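Local coordinates for uncharacterized protein (Bacteroides ovatus CL02T12C04, PDB 6PTM) that probably hydrolyses carrageenan from the chain ends as an exo-acting glycoside hydrolase of family 42, at residues A[441-446]-A[702-707]; A[492-497]-A[722-727]; A[641-646]-A[666-671]. All coordinates share one frame; numbering follows the deposited sequence.

Contact 1: residues A[441-446]-A[702-707]; sequences KNYAFD and RNMPGC
The guanidinium of Arg702 carries the backbone oxygen of Asn442 over one face and has Asn442 OD1, Pro705 O and Gly706 N around its edge, while Asn442 ND2 sits above a face of the Tyr443 ring, offset toward the rim. This is a loop-to-loop joint between the beta-galactosidase-family part of the chain, probably the TIM barrel usual in GH42, and the antiparallel beta domain at the C-terminus. The Asn442 amide is its hub. With CG anti to the backbone N (chi1 -166°), the amide reaches into the loop 702-707 and uses both ends. OD1 accepts from Arg702 NE at 2.8 Å, a nearly straight bond (170°) that lies in the guanidinium plane but comes down on the carbonyl from above its plane. ND2 gives a more bent bond to Pro705 O at 3.0 Å. Met704 crosses Asn442 at a slant, its CB 3.5 Å from Asn442 OD1. With an alanine here, Arg702 NE would probably be left without this acceptor and Pro705 O with a water but no amide donor, the guanidinium held less firmly. Outside the joint, Arg702 NH1 bonds to Ser729 OG, and Tyr443 OH to Glu588. One water bridges the two loops, donating to Tyr443 OH at 2.8 Å and to Pro705 O at 2.7 Å.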
ATOM      1  N   LYS A 441     -10.174  16.243  10.288  1.00 25.69           N
ATOM      2  CA  LYS A 441     -10.422  17.700  10.151  1.00 30.17           C
ATOM      3  C   LYS A 441     -10.668  18.055   8.679  1.00 27.08           C
ATOM      4  O   LYS A 441     -11.564  18.886   8.405  1.00 25.53           O
ATOM      5  CB  LYS A 441      -9.269  18.530  10.704  1.00 36.21           C
ATOM      6  CG  LYS A 441      -9.195  18.535  12.227  1.00 50.33           C
ATOM      7  CD  LYS A 441     -10.472  19.049  12.913  1.00 62.66           C
ATOM      8  CE  LYS A 441     -10.891  18.265  14.147  1.00 70.19           C
ATOM      9  NZ  LYS A 441     -10.132  18.708  15.338  1.00 75.36           N
ATOM     10  N   ASN A 442      -9.926  17.458   7.756  1.00 22.11           N
ATOM     11  CA  ASN A 442      -9.940  17.979   6.367  1.00 23.37           C
ATOM     12  C   ASN A 442     -10.431  16.943   5.346  1.00 20.14           C
ATOM     13  O   ASN A 442     -10.948  17.378   4.312  1.00 19.70           O
ATOM     14  CB  ASN A 442      -8.584  18.536   5.937  1.00 23.15           C
ATOM     15  CG  ASN A 442      -8.735  19.347   4.673  1.00 25.03           C
ATOM     16  OD1 ASN A 442      -9.536  20.274   4.665  1.00 26.73           O
ATOM     17  ND2 ASN A 442      -8.057  18.965   3.592  1.00 26.49           N
ATOM     18  N   TYR A 443     -10.296  15.644   5.623  1.00 19.46           N
ATOM     19  CA  TYR A 443     -10.270  14.587   4.581  1.00 19.07           C
ATOM     20  C   TYR A 443     -11.428  13.617   4.795  1.00 18.74           C
ATOM     21  O   TYR A 443     -11.868  13.422   5.938  1.00 17.99           O
ATOM     22  CB  TYR A 443      -8.900  13.900   4.545  1.00 18.77           C
ATOM     23  CG  TYR A 443      -7.748  14.852   4.292  1.00 19.59           C
ATOM     24  CD1 TYR A 443      -7.450  15.278   3.007  1.00 20.17           C
ATOM     25  CD2 TYR A 443      -6.962  15.326   5.324  1.00 19.05           C
ATOM     26  CE1 TYR A 443      -6.397  16.134   2.750  1.00 18.88           C
ATOM     27  CE2 TYR A 443      -5.906  16.196   5.088  1.00 18.83           C
ATOM     28  CZ  TYR A 443      -5.617  16.593   3.793  1.00 18.59           C
ATOM     29  OH  TYR A 443      -4.611  17.463   3.503  1.00 18.12           O
ATOM     30  N   ALA A 444     -11.816  12.939   3.713  1.00 17.64           N
ATOM     31  CA  ALA A 444     -12.883  11.923   3.719  1.00 16.75           C
ATOM     32  C   ALA A 444     -12.421  10.609   4.335  1.00 16.19           C
ATOM     33  O   ALA A 444     -13.292   9.753   4.611  1.00 14.74           O
ATOM     34  CB  ALA A 444     -13.362  11.681   2.319  1.00 18.00           C
ATOM     35  N   PHE A 445     -11.120  10.341   4.349  1.00 16.00           N
ATOM     36  CA  PHE A 445     -10.583   9.014   4.741  1.00 16.82           C
ATOM     37  C   PHE A 445      -9.108   9.193   5.098  1.00 16.96           C
ATOM     38  O   PHE A 445      -8.510  10.251   4.821  1.00 17.40           O
ATOM     39  CB  PHE A 445     -10.784   7.936   3.652  1.00 16.98           C
ATOM     40  CG  PHE A 445     -10.241   8.295   2.285  1.00 16.24           C
ATOM     41  CD1 PHE A 445      -8.907   8.103   1.971  1.00 15.97           C
ATOM     42  CD2 PHE A 445     -11.069   8.802   1.308  1.00 15.50           C
ATOM     43  CE1 PHE A 445      -8.405   8.461   0.728  1.00 16.34           C
ATOM     44  CE2 PHE A 445     -10.564   9.168   0.069  1.00 16.76           C
ATOM     45  CZ  PHE A 445      -9.229   9.016  -0.210  1.00 16.06           C
ATOM     46  N   ASP A 446      -8.518   8.146   5.648  1.00 17.46           N
ATOM     47  CA  ASP A 446      -7.083   8.169   5.998  1.00 18.51           C
ATOM     48  C   ASP A 446      -6.315   7.965   4.685  1.00 17.81           C
ATOM     49  O   ASP A 446      -6.139   6.808   4.293  1.00 18.42           O
ATOM     50  CB  ASP A 446      -6.773   7.131   7.084  1.00 19.67           C
ATOM     51  CG  ASP A 446      -5.286   7.116   7.421  1.00 19.70           C
ATOM     52  OD1 ASP A 446      -4.566   7.998   6.899  1.00 17.75           O
ATOM     53  OD2 ASP A 446      -4.866   6.230   8.176  1.00 19.42           O
ATOM     54  N   ARG A 702     -13.891  24.592   3.618  1.00 27.41           N
ATOM     55  CA  ARG A 702     -12.817  24.361   4.622  1.00 26.71           C
ATOM     56  C   ARG A 702     -11.671  25.367   4.438  1.00 25.90           C
ATOM     57  O   ARG A 702     -11.754  26.211   3.541  1.00 25.28           O
ATOM     58  CB  ARG A 702     -12.339  22.905   4.585  1.00 27.09           C
ATOM     59  CG  ARG A 702     -13.475  21.895   4.667  1.00 28.90           C
ATOM     60  CD  ARG A 702     -13.163  20.455   4.329  1.00 27.09           C
ATOM     61  NE  ARG A 702     -12.013  20.279   3.467  1.00 26.49           N
ATOM     62  CZ  ARG A 702     -12.044  19.990   2.182  1.00 24.74           C
ATOM     63  NH1 ARG A 702     -13.192  19.850   1.543  1.00 23.60           N
ATOM     64  NH2 ARG A 702     -10.908  19.844   1.538  1.00 26.22           N
ATOM     65  N   ASN A 703     -10.639  25.268   5.276  1.00 24.23           N
ATOM     66  CA  ASN A 703      -9.485  26.190   5.208  1.00 34.41           C
ATOM     67  C   ASN A 703      -8.447  25.588   4.241  1.00 39.32           C
ATOM     68  O   ASN A 703      -7.424  26.237   4.080  1.00 43.99           O
ATOM     69  N   MET A 704      -8.674  24.393   3.644  1.00 35.92           N
ATOM     70  CA  MET A 704      -7.592  23.609   2.990  1.00 29.47           C
ATOM     71  C   MET A 704      -8.050  22.859   1.725  1.00 25.78           C
ATOM     72  O   MET A 704      -9.161  22.338   1.622  1.00 21.50           O
ATOM     73  CB  MET A 704      -7.025  22.567   3.959  1.00 34.23           C
ATOM     74  CG  MET A 704      -6.318  23.118   5.188  1.00 38.01           C
ATOM     75  SD  MET A 704      -6.013  21.731   6.312  1.00 46.66           S
ATOM     76  CE  MET A 704      -4.378  21.223   5.782  1.00 41.62           C
ATOM     77  N   PRO A 705      -7.135  22.665   0.756  1.00 21.83           N
ATOM     78  CA  PRO A 705      -7.437  21.853  -0.419  1.00 21.58           C
ATOM     79  C   PRO A 705      -7.616  20.367  -0.051  1.00 18.89           C
ATOM     80  O   PRO A 705      -7.028  19.912   0.924  1.00 19.11           O
ATOM     81  CB  PRO A 705      -6.229  22.073  -1.330  1.00 21.60           C
ATOM     82  CG  PRO A 705      -5.108  22.425  -0.397  1.00 23.89           C
ATOM     83  CD  PRO A 705      -5.754  23.177   0.761  1.00 21.98           C
ATOM     84  N   GLY A 706      -8.444  19.660  -0.829  1.00 17.84           N
ATOM     85  CA  GLY A 706      -8.582  18.189  -0.784  1.00 15.74           C
ATOM     86  C   GLY A 706      -8.448  17.523  -2.144  1.00 14.73           C
ATOM     87  O   GLY A 706      -8.464  16.292  -2.186  1.00 13.88           O
ATOM     88  N   CYS A 707      -8.443  18.289  -3.238  1.00 14.74           N
ATOM     89  CA  CYS A 707      -8.392  17.721  -4.604  1.00 14.76           C
ATOM     90  C   CYS A 707      -6.939  17.543  -5.006  1.00 14.78           C
ATOM     91  O   CYS A 707      -6.247  18.558  -5.288  1.00 13.30           O
ATOM     92  CB  CYS A 707      -9.135  18.595  -5.600  1.00 15.68           C
ATOM     93  SG  CYS A 707     -10.912  18.575  -5.317  1.00 16.10           S
TER
HETATM   94  O   HOH W   1      -4.745  19.954   2.293  1.00 19.63           O

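Contact 2: residues A[492-497]-A[722-727]; sequences NYWLAT and NIVNIG
Trp494 NE1 donates to Asn722 OD1 at 2.8 Å, the one hydrogen bond of a helix-on-sheet packing in which a helix of the probably catalytic domain lies against the antiparallel C-terminal beta domain. The bond is nearly straight (166°), and the donor comes in the carbonyl plane, on a lone pair of OD1. Indole and amide planes are only 12° apart, and OD1 lies at the indole edge, close to the ring plane. Both side chains have CG anti to the backbone N, which extends them into the interface, where they pass each other in opposite directions. Next to this polar pair the contact turns apolar: Val724 CG2 packs against Trp494 CD1 at 4.1 Å and touches Leu495 CD1 at 4.2 Å. Leu495 sends its other methyl, CD2, to Ile726 CG1 at 4.0 Å, the two crossing at about a right angle. The short segment axes are 9.5 Å apart at their closest and run at 129° to each other.

In the next shell, Leu547 of helix 534-549 packs on Trp494, Ile450 and Cys451 of helix 448-460 on Leu495, and Glu708 of the neighbouring strand touches both Leu495 and Ile726. Backbone bonds between Asn722 and Arg710 and between Val724 and Glu708 hold the strand in its sheet. Where that strand ends, Asn725 OD1 accepts from Gly727 N at 2.9 Å, an Asx turn that spans Ile726.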
ATOM      1  N   ASN A 492     -10.854   5.318  -3.880  1.00 15.03           N
ATOM      2  CA  ASN A 492      -9.708   4.772  -3.131  1.00 13.43           C
ATOM      3  C   ASN A 492      -8.858   3.901  -4.046  1.00 12.99           C
ATOM      4  O   ASN A 492      -7.630   4.037  -3.982  1.00 13.13           O
ATOM      5  CB  ASN A 492     -10.187   4.010  -1.900  1.00 14.57           C
ATOM      6  CG  ASN A 492      -9.611   4.589  -0.638  1.00 15.95           C
ATOM      7  OD1 ASN A 492      -8.751   3.969  -0.010  1.00 18.59           O
ATOM      8  ND2 ASN A 492     -10.067   5.781  -0.276  1.00 17.68           N
ATOM      9  N   TYR A 493      -9.458   3.012  -4.821  1.00 12.03           N
ATOM     10  CA  TYR A 493      -8.667   2.102  -5.675  1.00 13.45           C
ATOM     11  C   TYR A 493      -8.043   2.955  -6.775  1.00 12.76           C
ATOM     12  O   TYR A 493      -6.924   2.705  -7.198  1.00 12.85           O
ATOM     13  CB  TYR A 493      -9.496   0.927  -6.196  1.00 13.80           C
ATOM     14  CG  TYR A 493      -9.583  -0.197  -5.205  1.00 13.67           C
ATOM     15  CD1 TYR A 493     -10.503  -0.144  -4.173  1.00 13.78           C
ATOM     16  CD2 TYR A 493      -8.720  -1.270  -5.248  1.00 13.94           C
ATOM     17  CE1 TYR A 493     -10.562  -1.135  -3.206  1.00 14.77           C
ATOM     18  CE2 TYR A 493      -8.792  -2.292  -4.304  1.00 14.94           C
ATOM     19  CZ  TYR A 493      -9.700  -2.211  -3.263  1.00 14.17           C
ATOM     20  OH  TYR A 493      -9.787  -3.182  -2.314  1.00 16.61           O
ATOM     21  N   TRP A 494      -8.778   3.955  -7.234  1.00 12.21           N
ATOM     22  CA  TRP A 494      -8.282   4.822  -8.324  1.00 12.33           C
ATOM     23  C   TRP A 494      -7.052   5.591  -7.801  1.00 12.72           C
ATOM     24  O   TRP A 494      -5.981   5.612  -8.465  1.00 11.33           O
ATOM     25  CB  TRP A 494      -9.406   5.754  -8.804  1.00 11.93           C
ATOM     26  CG  TRP A 494      -9.009   6.541 -10.007  1.00 12.06           C
ATOM     27  CD1 TRP A 494      -8.250   7.664 -10.034  1.00 12.00           C
ATOM     28  CD2 TRP A 494      -9.326   6.235 -11.374  1.00 12.50           C
ATOM     29  NE1 TRP A 494      -8.078   8.086 -11.317  1.00 12.65           N
ATOM     30  CE2 TRP A 494      -8.733   7.236 -12.164  1.00 12.05           C
ATOM     31  CE3 TRP A 494     -10.062   5.228 -11.993  1.00 12.34           C
ATOM     32  CZ2 TRP A 494      -8.833   7.235 -13.544  1.00 12.61           C
ATOM     33  CZ3 TRP A 494     -10.168   5.223 -13.359  1.00 12.23           C
ATOM     34  CH2 TRP A 494      -9.550   6.209 -14.126  1.00 12.96           C
ATOM     35  N   LEU A 495      -7.209   6.242  -6.649  1.00 12.02           N
ATOM     36  CA  LEU A 495      -6.138   7.076  -6.074  1.00 11.99           C
ATOM     37  C   LEU A 495      -4.899   6.207  -5.790  1.00 12.12           C
ATOM     38  O   LEU A 495      -3.778   6.578  -6.207  1.00 10.83           O
ATOM     39  CB  LEU A 495      -6.695   7.774  -4.827  1.00 13.08           C
ATOM     40  CG  LEU A 495      -5.722   8.649  -4.052  1.00 12.74           C
ATOM     41  CD1 LEU A 495      -5.282   9.845  -4.875  1.00 13.37           C
ATOM     42  CD2 LEU A 495      -6.344   9.050  -2.716  1.00 15.10           C
ATOM     43  N   ALA A 496      -5.081   5.053  -5.143  1.00 11.86           N
ATOM     44  CA  ALA A 496      -3.968   4.149  -4.814  1.00 12.51           C
ATOM     45  C   ALA A 496      -3.236   3.756  -6.111  1.00 12.94           C
ATOM     46  O   ALA A 496      -1.966   3.732  -6.127  1.00 11.52           O
ATOM     47  CB  ALA A 496      -4.460   2.939  -4.067  1.00 13.50           C
ATOM     48  N   THR A 497      -3.991   3.535  -7.184  1.00 12.08           N
ATOM     49  CA  THR A 497      -3.410   3.129  -8.480  1.00 13.06           C
ATOM     50  C   THR A 497      -2.620   4.295  -9.083  1.00 12.87           C
ATOM     51  O   THR A 497      -1.505   4.057  -9.583  1.00 12.73           O
ATOM     52  CB  THR A 497      -4.470   2.566  -9.434  1.00 12.43           C
ATOM     53  OG1 THR A 497      -5.110   1.490  -8.750  1.00 11.87           O
ATOM     54  CG2 THR A 497      -3.785   2.102 -10.699  1.00 12.89           C
ATOM     55  N   ASN A 722      -6.191  14.414 -14.089  1.00 14.79           N
ATOM     56  CA  ASN A 722      -6.697  13.455 -13.091  1.00 13.53           C
ATOM     57  C   ASN A 722      -6.985  14.242 -11.812  1.00 13.16           C
ATOM     58  O   ASN A 722      -6.085  14.974 -11.355  1.00 11.78           O
ATOM     59  CB  ASN A 722      -5.667  12.362 -12.847  1.00 14.13           C
ATOM     60  CG  ASN A 722      -6.138  11.389 -11.788  1.00 14.75           C
ATOM     61  OD1 ASN A 722      -7.002  10.574 -12.063  1.00 14.08           O
ATOM     62  ND2 ASN A 722      -5.662  11.559 -10.567  1.00 15.44           N
ATOM     63  N   ILE A 723      -8.192  14.125 -11.258  1.00 13.44           N
ATOM     64  CA  ILE A 723      -8.544  14.833  -9.993  1.00 13.94           C
ATOM     65  C   ILE A 723      -9.243  13.831  -9.104  1.00 14.59           C
ATOM     66  O   ILE A 723     -10.188  13.184  -9.600  1.00 14.74           O
ATOM     67  CB  ILE A 723      -9.432  16.064 -10.207  1.00 14.03           C
ATOM     68  CG1 ILE A 723      -8.952  16.953 -11.344  1.00 14.47           C
ATOM     69  CG2 ILE A 723      -9.536  16.828  -8.906  1.00 15.71           C
ATOM     70  CD1 ILE A 723      -9.924  18.091 -11.647  1.00 15.86           C
ATOM     71  N   VAL A 724      -8.791  13.709  -7.853  1.00 13.40           N
ATOM     72  CA  VAL A 724      -9.540  12.954  -6.819  1.00 13.86           C
ATOM     73  C   VAL A 724      -9.780  13.895  -5.642  1.00 13.78           C
ATOM     74  O   VAL A 724      -8.823  14.456  -5.129  1.00 13.08           O
ATOM     75  CB  VAL A 724      -8.770  11.700  -6.375  1.00 12.67           C
ATOM     76  CG1 VAL A 724      -9.597  10.872  -5.416  1.00 12.91           C
ATOM     77  CG2 VAL A 724      -8.298  10.902  -7.564  1.00 12.77           C
ATOM     78  N   ASN A 725     -11.031  14.032  -5.221  1.00 15.25           N
ATOM     79  CA  ASN A 725     -11.367  14.816  -4.015  1.00 15.32           C
ATOM     80  C   ASN A 725     -11.167  13.921  -2.788  1.00 15.07           C
ATOM     81  O   ASN A 725     -12.025  13.059  -2.527  1.00 15.60           O
ATOM     82  CB  ASN A 725     -12.765  15.406  -4.092  1.00 15.21           C
ATOM     83  CG  ASN A 725     -13.043  16.349  -2.947  1.00 14.96           C
ATOM     84  OD1 ASN A 725     -12.133  16.716  -2.201  1.00 14.65           O
ATOM     85  ND2 ASN A 725     -14.289  16.773  -2.818  1.00 14.27           N
ATOM     86  N   ILE A 726     -10.059  14.140  -2.082  1.00 15.72           N
ATOM     87  CA  ILE A 726      -9.680  13.432  -0.827  1.00 18.10           C
ATOM     88  C   ILE A 726     -10.321  14.209   0.327  1.00 16.26           C
ATOM     89  O   ILE A 726     -10.343  13.688   1.431  1.00 14.93           O
ATOM     90  CB  ILE A 726      -8.149  13.366  -0.666  1.00 22.29           C
ATOM     91  CG1 ILE A 726      -7.451  12.825  -1.912  1.00 26.48           C
ATOM     92  CG2 ILE A 726      -7.780  12.520   0.543  1.00 27.15           C
ATOM     93  CD1 ILE A 726      -5.924  13.001  -1.881  1.00 28.21           C
ATOM     94  N   GLY A 727     -10.836  15.408   0.057  1.00 16.39           N
ATOM     95  CA  GLY A 727     -11.474  16.277   1.065  1.00 18.05           C
ATOM     96  C   GLY A 727     -12.820  15.742   1.552  1.00 18.35           C
ATOM     97  O   GLY A 727     -13.513  15.003   0.824  1.00 16.74           O
TER

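Contact 3: residues A[641-646]-A[666-671]; sequences VIIDNE and GKLIVV
Ile642 and Ile669 are bridged in a parallel strand pair whose unusual feature is its connection: the 19 residues between the two segments hold neither helix nor strand, where a classical beta-alpha-beta crossover would have a helix. The ladder itself is regular. Val641 N donates to Lys667 O at 2.8 Å, Val641 O accepts from Ile669 N, and Ile643 N reaches Ile669 O at 2.8 Å; Val671 N then bonds to Ile643 O at 2.9 Å, just past the last bridge. CA-H...O contacts fill in between, as from Ile642 CA to Ile669 O. On one face Leu668 CD1 touches both Val641 CG1 (4.1 Å) and Ile643 CG2 (3.9 Å); on the other, Ile642 CG2 meets Val671 CG1 at 3.9 Å. Beyond the strand Asp644 OD1 takes Glu646 N at 3.2 Å in an Asx turn and also bonds to Ser647 OG. In this five-stranded parallel sheet, whose order 2-1-3-4-5 is flavodoxin-like, strand 667-670 is the outermost within the chain, and strand 614-617 pairs with 640-643 on its other side. Helix 625-636 packs on Val641, while helix 674-687 lies over Ile642, Ile669 and Val671.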
ATOM      1  N   VAL A 641      18.776  22.881  -3.010  1.00 21.62           N
ATOM      2  CA  VAL A 641      18.356  22.402  -1.674  1.00 21.59           C
ATOM      3  C   VAL A 641      17.716  23.564  -0.928  1.00 24.26           C
ATOM      4  O   VAL A 641      18.331  24.653  -0.851  1.00 23.11           O
ATOM      5  CB  VAL A 641      19.524  21.810  -0.883  1.00 20.45           C
ATOM      6  CG1 VAL A 641      19.079  21.438   0.506  1.00 19.09           C
ATOM      7  CG2 VAL A 641      20.163  20.627  -1.595  1.00 21.63           C
ATOM      8  N   ILE A 642      16.514  23.312  -0.406  1.00 23.29           N
ATOM      9  CA  ILE A 642      15.713  24.282   0.383  1.00 21.53           C
ATOM     10  C   ILE A 642      15.629  23.719   1.785  1.00 20.88           C
ATOM     11  O   ILE A 642      15.076  22.626   1.949  1.00 20.39           O
ATOM     12  CB  ILE A 642      14.328  24.544  -0.239  1.00 22.22           C
ATOM     13  CG1 ILE A 642      14.438  25.076  -1.669  1.00 22.09           C
ATOM     14  CG2 ILE A 642      13.529  25.491   0.645  1.00 23.82           C
ATOM     15  CD1 ILE A 642      13.208  24.844  -2.488  1.00 24.29           C
ATOM     16  N   ILE A 643      16.197  24.432   2.746  1.00 20.75           N
ATOM     17  CA  ILE A 643      16.400  23.905   4.121  1.00 22.94           C
ATOM     18  C   ILE A 643      15.915  24.952   5.108  1.00 23.79           C
ATOM     19  O   ILE A 643      16.056  26.173   4.795  1.00 21.81           O
ATOM     20  CB  ILE A 643      17.861  23.480   4.371  1.00 24.65           C
ATOM     21  CG1 ILE A 643      18.024  22.739   5.701  1.00 25.30           C
ATOM     22  CG2 ILE A 643      18.832  24.645   4.274  1.00 26.87           C
ATOM     23  CD1 ILE A 643      19.271  21.899   5.756  1.00 24.62           C
ATOM     24  N   ASP A 644      15.326  24.481   6.210  1.00 21.32           N
ATOM     25  CA  ASP A 644      14.828  25.367   7.288  1.00 21.98           C
ATOM     26  C   ASP A 644      15.998  25.665   8.231  1.00 23.41           C
ATOM     27  O   ASP A 644      17.121  25.284   7.906  1.00 24.96           O
ATOM     28  CB  ASP A 644      13.566  24.832   7.957  1.00 20.87           C
ATOM     29  CG  ASP A 644      13.722  23.544   8.735  1.00 22.41           C
ATOM     30  OD1 ASP A 644      14.854  23.119   8.906  1.00 25.62           O
ATOM     31  OD2 ASP A 644      12.690  22.967   9.149  1.00 22.41           O
ATOM     32  N   ASN A 645      15.745  26.371   9.325  1.00 25.77           N
ATOM     33  CA  ASN A 645      16.805  26.793  10.283  1.00 27.49           C
ATOM     34  C   ASN A 645      17.095  25.651  11.263  1.00 28.62           C
ATOM     35  O   ASN A 645      18.154  25.662  11.863  1.00 34.25           O
ATOM     36  CB  ASN A 645      16.422  28.094  10.994  1.00 29.03           C
ATOM     37  CG  ASN A 645      16.448  29.274  10.049  1.00 30.71           C
ATOM     38  OD1 ASN A 645      15.436  29.948   9.876  1.00 39.14           O
ATOM     39  ND2 ASN A 645      17.568  29.481   9.385  1.00 29.60           N
ATOM     40  N   GLU A 646      16.218  24.661  11.361  1.00 29.62           N
ATOM     41  CA  GLU A 646      16.288  23.634  12.421  1.00 30.86           C
ATOM     42  C   GLU A 646      17.010  22.372  11.922  1.00 29.13           C
ATOM     43  O   GLU A 646      17.397  21.580  12.770  1.00 32.25           O
ATOM     44  CB  GLU A 646      14.889  23.235  12.893  1.00 36.73           C
ATOM     45  CG  GLU A 646      13.940  24.391  13.164  1.00 43.03           C
ATOM     46  CD  GLU A 646      12.581  23.876  13.607  1.00 45.27           C
ATOM     47  OE1 GLU A 646      12.559  22.989  14.459  1.00 54.10           O
ATOM     48  OE2 GLU A 646      11.555  24.306  13.060  1.00 45.17           O
ATOM     49  N   GLY A 666      25.641  24.736  -6.663  1.00 35.78           N
ATOM     50  CA  GLY A 666      24.176  24.582  -6.660  1.00 35.83           C
ATOM     51  C   GLY A 666      23.509  25.795  -6.055  1.00 34.97           C
ATOM     52  O   GLY A 666      24.121  26.875  -6.020  1.00 35.75           O
ATOM     53  N   LYS A 667      22.304  25.604  -5.539  1.00 34.52           N
ATOM     54  CA  LYS A 667      21.471  26.667  -4.936  1.00 34.96           C
ATOM     55  C   LYS A 667      21.057  26.160  -3.561  1.00 30.92           C
ATOM     56  O   LYS A 667      20.339  25.123  -3.488  1.00 25.62           O
ATOM     57  CB  LYS A 667      20.297  26.987  -5.870  1.00 40.92           C
ATOM     58  CG  LYS A 667      19.832  28.437  -5.858  1.00 48.10           C
ATOM     59  CD  LYS A 667      18.605  28.755  -6.733  1.00 51.10           C
ATOM     60  CE  LYS A 667      18.703  28.328  -8.187  1.00 54.93           C
ATOM     61  NZ  LYS A 667      19.906  28.867  -8.866  1.00 58.41           N
ATOM     62  N   LEU A 668      21.530  26.820  -2.509  1.00 25.33           N
ATOM     63  CA  LEU A 668      21.206  26.430  -1.121  1.00 25.84           C
ATOM     64  C   LEU A 668      20.375  27.533  -0.475  1.00 28.08           C
ATOM     65  O   LEU A 668      20.905  28.601  -0.164  1.00 29.31           O
ATOM     66  CB  LEU A 668      22.489  26.140  -0.347  1.00 26.38           C
ATOM     67  CG  LEU A 668      22.315  25.876   1.147  1.00 25.38           C
ATOM     68  CD1 LEU A 668      21.484  24.597   1.391  1.00 25.15           C
ATOM     69  CD2 LEU A 668      23.683  25.781   1.801  1.00 26.19           C
ATOM     70  N   ILE A 669      19.087  27.278  -0.294  1.00 26.29           N
ATOM     71  CA  ILE A 669      18.104  28.328   0.065  1.00 24.62           C
ATOM     72  C   ILE A 669      17.614  28.025   1.465  1.00 24.53           C
ATOM     73  O   ILE A 669      16.995  26.949   1.712  1.00 22.86           O
ATOM     74  CB  ILE A 669      16.982  28.425  -0.990  1.00 25.25           C
ATOM     75  CG1 ILE A 669      17.595  28.679  -2.371  1.00 29.13           C
ATOM     76  CG2 ILE A 669      15.975  29.490  -0.606  1.00 24.95           C
ATOM     77  CD1 ILE A 669      16.611  28.682  -3.541  1.00 31.45           C
ATOM     78  N   VAL A 670      17.838  28.977   2.355  1.00 24.76           N
ATOM     79  CA  VAL A 670      17.425  28.850   3.774  1.00 26.15           C
ATOM     80  C   VAL A 670      16.099  29.572   3.942  1.00 27.63           C
ATOM     81  O   VAL A 670      15.980  30.701   3.497  1.00 34.94           O
ATOM     82  CB  VAL A 670      18.525  29.359   4.719  1.00 25.67           C
ATOM     83  CG1 VAL A 670      18.178  29.112   6.178  1.00 25.91           C
ATOM     84  CG2 VAL A 670      19.863  28.735   4.326  1.00 25.33           C
ATOM     85  N   VAL A 671      15.138  28.923   4.580  1.00 27.53           N
ATOM     86  CA  VAL A 671      13.770  29.468   4.763  1.00 28.07           C
ATOM     87  C   VAL A 671      13.388  29.269   6.228  1.00 26.67           C
ATOM     88  O   VAL A 671      14.059  28.479   6.922  1.00 26.63           O
ATOM     89  CB  VAL A 671      12.762  28.797   3.805  1.00 27.95           C
ATOM     90  CG1 VAL A 671      13.173  28.967   2.359  1.00 27.21           C
ATOM     91  CG2 VAL A 671      12.557  27.327   4.128  1.00 26.96           C
TER

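In the fold
Contacts 1 and 2 are adjoining parts of one interface between the probably catalytic domain and the C-terminal beta domain, their centres 13 Å apart. Ile726 of contact 2 is the joint: Ile726 N probably donates to Gly706 O at 2.7 Å, and Ile726 O probably accepts from Ala444 N at 2.8 Å. Phe445 CE1 also packs 3.3 Å from Asn492 ND2. Contact 3 belongs to the intervening parallel-sheet domain and touches neither. Its centre is 29 Å from that of contact 1 and 32 Å from that of contact 2, with nearest atoms about 17 Å and 23 Å away. No ligand marks the active site in this apo model.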